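Local atomic coordinates of lipoprotein (PDB entry 4QHQ), a protein that probably serves as the methionine-binding lipoprotein of an ABC transporter, capturing the amino acid for uptake into the cell. Residues N112-Q121 with A189-Y197. Residues are numbered along the deposited sequence; the frame is centred on the assembly and turned at random.
Sequences NRALLLLQTQ and ALESLTSPY. With MET (methionine), chain B.
Arg113, which binds the carboxylate of the bound methionine in this two-lobed periplasmic-binding-protein fold, is held by Glu191 and Tyr197, a worked example of how a ligand-reading arginine is itself held. The NH1 of Arg113 reaches OXT of the bound methionine at 2.8 Å, with an N-H...O angle of 139°, well short of straight. The other edge of the guanidinium belongs to Glu191, which is gripped side-on: Arg113 NE donates to Glu191 OE2 at 2.9 Å, and Arg113 NH2 to Glu191 OE1 at 2.8 Å. Both carboxylate oxygens use their syn lone pairs, and the two planes are nearly coplanar, so the pair of bonds fixes the rotation of the guanidinium. Tyr197 lies flat against one face of it. With CG anti to the backbone N (chi1 178°) and the chain extended, Arg113 runs the length of the ring, its CD 3.6 Å from the ring centroid in a CH-pi contact while the guanidinium stacks over the CB end, planes 18° apart. Pro196 CG touches the opposite face of the same ring toward its rim.

A second shell steadies these groups. Glu191 OE1 also accepts from the backbone N of Ile83, and a water donates to both Glu191 OE2 and the Arg113 carbonyl, tying the carboxylate to helix 108-120. Flanked by two carboxylates, Arg113 would be expected to keep its positive charge. One turn along the helix, Leu117 presses CD1 against Glu191 CA at 3.7 Å, and beyond it the bent chain of Gln121 lays its amide on Ala189 CB, in the short, weakly bonded strand 189-190 at the sheet's edge. At the far end of the tyrosine, a water in the ring plane sits 2.6 Å from Tyr197 OH and accepts from Asn112 ND2, whose amide oxygen OD1 is taken by the backbone N of Ala137.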
loop_
_atom_site.group_PDB
_atom_site.type_symbol
_atom_site.label_atom_id
_atom_site.label_comp_id
_atom_site.label_asym_id
_atom_site.label_seq_id
_atom_site.Cartn_x
_atom_site.Cartn_y
_atom_site.Cartn_z
ATOM N N ASN A 112 1.093 2.316 11.459
ATOM C CA ASN A 112 0.614 1.253 12.323
ATOM C C ASN A 112 1.039 -0.113 11.796
ATOM O O ASN A 112 1.563 -0.952 12.542
ATOM C CB ASN A 112 -0.901 1.327 12.460
ATOM C CG ASN A 112 -1.449 0.280 13.396
ATOM O OD1 ASN A 112 -1.194 0.321 14.595
ATOM N ND2 ASN A 112 -2.217 -0.660 12.855
ATOM N N ARG A 113 0.849 -0.308 10.502
ATOM C CA ARG A 113 1.224 -1.536 9.833
ATOM C C ARG A 113 2.712 -1.846 9.996
ATOM O O ARG A 113 3.103 -2.984 10.305
ATOM C CB ARG A 113 0.896 -1.390 8.356
ATOM C CG ARG A 113 1.263 -2.582 7.497
ATOM C CD ARG A 113 0.935 -2.244 6.064
ATOM N NE ARG A 113 1.020 -3.404 5.193
ATOM C CZ ARG A 113 0.821 -3.358 3.885
ATOM N NH1 ARG A 113 0.556 -2.188 3.303
ATOM N NH2 ARG A 113 0.890 -4.466 3.159
ATOM N N ALA A 114 3.547 -0.838 9.765
ATOM C CA ALA A 114 5.000 -0.994 9.907
ATOM C C ALA A 114 5.409 -1.349 11.330
ATOM O O ALA A 114 6.266 -2.200 11.532
ATOM C CB ALA A 114 5.704 0.275 9.468
ATOM N N LEU A 115 4.803 -0.685 12.310
ATOM C CA LEU A 115 5.159 -0.919 13.702
ATOM C C LEU A 115 4.714 -2.312 14.140
ATOM O O LEU A 115 5.393 -2.965 14.939
ATOM C CB LEU A 115 4.554 0.165 14.596
ATOM C CG LEU A 115 5.172 1.547 14.381
ATOM C CD1 LEU A 115 4.534 2.574 15.296
ATOM C CD2 LEU A 115 6.675 1.492 14.611
ATOM N N LEU A 116 3.583 -2.770 13.606
ATOM C CA LEU A 116 3.120 -4.126 13.891
ATOM C C LEU A 116 4.085 -5.163 13.322
ATOM O O LEU A 116 4.374 -6.168 13.977
ATOM C CB LEU A 116 1.719 -4.361 13.330
ATOM C CG LEU A 116 0.575 -3.634 14.028
ATOM C CD1 LEU A 116 -0.733 -3.880 13.292
ATOM C CD2 LEU A 116 0.469 -4.087 15.467
ATOM N N LEU A 117 4.589 -4.926 12.115
ATOM C CA LEU A 117 5.561 -5.841 11.528
ATOM C C LEU A 117 6.816 -5.887 12.386
ATOM O O LEU A 117 7.340 -6.970 12.681
ATOM C CB LEU A 117 5.923 -5.435 10.106
ATOM C CG LEU A 117 6.972 -6.322 9.432
ATOM C CD1 LEU A 117 6.515 -7.774 9.349
ATOM C CD2 LEU A 117 7.329 -5.799 8.065
ATOM N N LEU A 118 7.300 -4.721 12.805
ATOM C CA LEU A 118 8.478 -4.678 13.682
ATOM C C LEU A 118 8.214 -5.393 15.002
ATOM O O LEU A 118 9.110 -6.038 15.555
ATOM C CB LEU A 118 8.930 -3.234 13.927
ATOM C CG LEU A 118 9.493 -2.471 12.731
ATOM C CD1 LEU A 118 9.880 -1.057 13.126
ATOM C CD2 LEU A 118 10.678 -3.206 12.106
ATOM N N GLN A 119 6.980 -5.299 15.490
ATOM C CA GLN A 119 6.594 -6.000 16.711
ATOM C C GLN A 119 6.581 -7.502 16.467
ATOM O O GLN A 119 7.104 -8.267 17.276
ATOM C CB GLN A 119 5.218 -5.534 17.194
ATOM C CG GLN A 119 4.731 -6.279 18.433
ATOM C CD GLN A 119 3.488 -5.664 19.046
ATOM O OE1 GLN A 119 3.523 -5.162 20.167
ATOM N NE2 GLN A 119 2.375 -5.710 18.315
ATOM N N THR A 120 5.990 -7.915 15.347
ATOM C CA THR A 120 5.964 -9.323 14.953
ATOM C C THR A 120 7.383 -9.893 14.903
ATOM O O THR A 120 7.632 -11.028 15.340
ATOM C CB THR A 120 5.273 -9.514 13.581
ATOM O OG1 THR A 120 3.882 -9.195 13.697
ATOM C CG2 THR A 120 5.408 -10.957 13.103
ATOM N N GLN A 121 8.319 -9.093 14.407
ATOM C CA GLN A 121 9.709 -9.521 14.267
ATOM C C GLN A 121 10.492 -9.430 15.580
ATOM O O GLN A 121 11.676 -9.768 15.626
ATOM C CB GLN A 121 10.400 -8.708 13.167
ATOM C CG GLN A 121 9.813 -8.919 11.770
ATOM C CD GLN A 121 9.953 -10.354 11.291
ATOM O OE1 GLN A 121 10.995 -10.981 11.480
ATOM N NE2 GLN A 121 8.903 -10.880 10.671
ATOM N N ALA A 189 12.905 -8.814 6.037
ATOM C CA ALA A 189 11.749 -9.362 6.739
ATOM C C ALA A 189 10.523 -9.000 5.933
ATOM O O ALA A 189 10.506 -7.989 5.223
ATOM C CB ALA A 189 11.634 -8.792 8.137
ATOM N N LEU A 190 9.488 -9.816 6.053
ATOM C CA LEU A 190 8.291 -9.620 5.252
ATOM C C LEU A 190 7.032 -9.941 6.046
ATOM O O LEU A 190 6.964 -10.925 6.783
ATOM C CB LEU A 190 8.347 -10.505 4.001
ATOM C CG LEU A 190 7.526 -10.106 2.778
ATOM C CD1 LEU A 190 8.083 -8.830 2.152
ATOM C CD2 LEU A 190 7.503 -11.244 1.764
ATOM N N GLU A 191 6.031 -9.087 5.868
ATOM C CA GLU A 191 4.703 -9.277 6.440
ATOM C C GLU A 191 4.052 -10.535 5.871
ATOM O O GLU A 191 4.359 -10.956 4.749
ATOM C CB GLU A 191 3.876 -8.064 6.056
ATOM C CG GLU A 191 2.492 -7.942 6.614
ATOM C CD GLU A 191 1.827 -6.703 6.033
ATOM O OE1 GLU A 191 1.706 -6.634 4.788
ATOM O OE2 GLU A 191 1.466 -5.787 6.805
ATOM N N SER A 192 3.144 -11.124 6.639
ATOM C CA SER A 192 2.395 -12.288 6.178
ATOM C C SER A 192 1.306 -11.904 5.190
ATOM O O SER A 192 0.760 -10.807 5.250
ATOM C CB SER A 192 1.735 -12.992 7.355
ATOM O OG SER A 192 1.069 -14.168 6.923
ATOM N N LEU A 193 0.962 -12.836 4.310
ATOM C CA LEU A 193 -0.166 -12.656 3.401
ATOM C C LEU A 193 -1.512 -12.652 4.121
ATOM O O LEU A 193 -2.528 -12.265 3.540
ATOM C CB LEU A 193 -0.165 -13.740 2.320
ATOM C CG LEU A 193 0.833 -13.517 1.181
ATOM C CD1 LEU A 193 1.085 -14.818 0.439
ATOM C CD2 LEU A 193 0.332 -12.430 0.230
ATOM N N THR A 194 -1.529 -13.104 5.373
ATOM C CA THR A 194 -2.756 -13.114 6.166
ATOM C C THR A 194 -2.857 -11.812 6.941
ATOM O O THR A 194 -2.849 -11.800 8.173
ATOM C CB THR A 194 -2.782 -14.274 7.164
ATOM O OG1 THR A 194 -1.667 -14.148 8.053
ATOM C CG2 THR A 194 -2.706 -15.604 6.436
ATOM N N SER A 195 -2.915 -10.713 6.202
ATOM C CA SER A 195 -3.009 -9.380 6.775
ATOM C C SER A 195 -4.273 -8.718 6.230
ATOM O O SER A 195 -4.875 -9.210 5.270
ATOM C CB SER A 195 -1.793 -8.552 6.368
ATOM O OG SER A 195 -1.985 -8.011 5.068
ATOM N N PRO A 196 -4.677 -7.592 6.831
ATOM C CA PRO A 196 -5.881 -6.916 6.327
ATOM C C PRO A 196 -5.591 -5.923 5.201
ATOM O O PRO A 196 -6.443 -5.088 4.921
ATOM C CB PRO A 196 -6.386 -6.160 7.556
ATOM C CG PRO A 196 -5.139 -5.858 8.330
ATOM C CD PRO A 196 -4.238 -7.051 8.133
ATOM N N TYR A 197 -4.456 -6.034 4.533
ATOM C CA TYR A 197 -4.016 -4.973 3.626
ATOM C C TYR A 197 -4.214 -5.206 2.122
ATOM O O TYR A 197 -3.504 -4.616 1.294
ATOM C CB TYR A 197 -2.560 -4.582 3.950
ATOM C CG TYR A 197 -2.429 -4.146 5.382
ATOM C CD1 TYR A 197 -2.946 -2.932 5.806
ATOM C CD2 TYR A 197 -1.799 -4.960 6.329
ATOM C CE1 TYR A 197 -2.864 -2.537 7.132
ATOM C CE2 TYR A 197 -1.705 -4.564 7.654
ATOM C CZ TYR A 197 -2.231 -3.353 8.050
ATOM O OH TYR A 197 -2.147 -2.944 9.354
HETATM N N MET B . -0.121 -0.478 -2.460
HETATM C CA MET B . 0.111 -0.053 -1.079
HETATM C C MET B . 0.305 -1.248 -0.172
HETATM O O MET B . -0.404 -2.235 -0.328
HETATM C CB MET B . -1.073 0.797 -0.602
HETATM C CG MET B . -0.917 1.343 0.830
HETATM S SD MET B . -2.363 2.285 1.363
HETATM C CE MET B . -2.274 3.719 0.286
HETATM O OXT MET B . 1.185 -1.253 0.707
HETATM O O HOH W 1 -2.897 -0.514 9.915
HETATM O O HOH W 2 -0.819 -4.807 0.651
HETATM O O HOH W 3 2.019 -5.560 9.485
HETATM O O HOH W 4 6.069 -11.124 9.503
#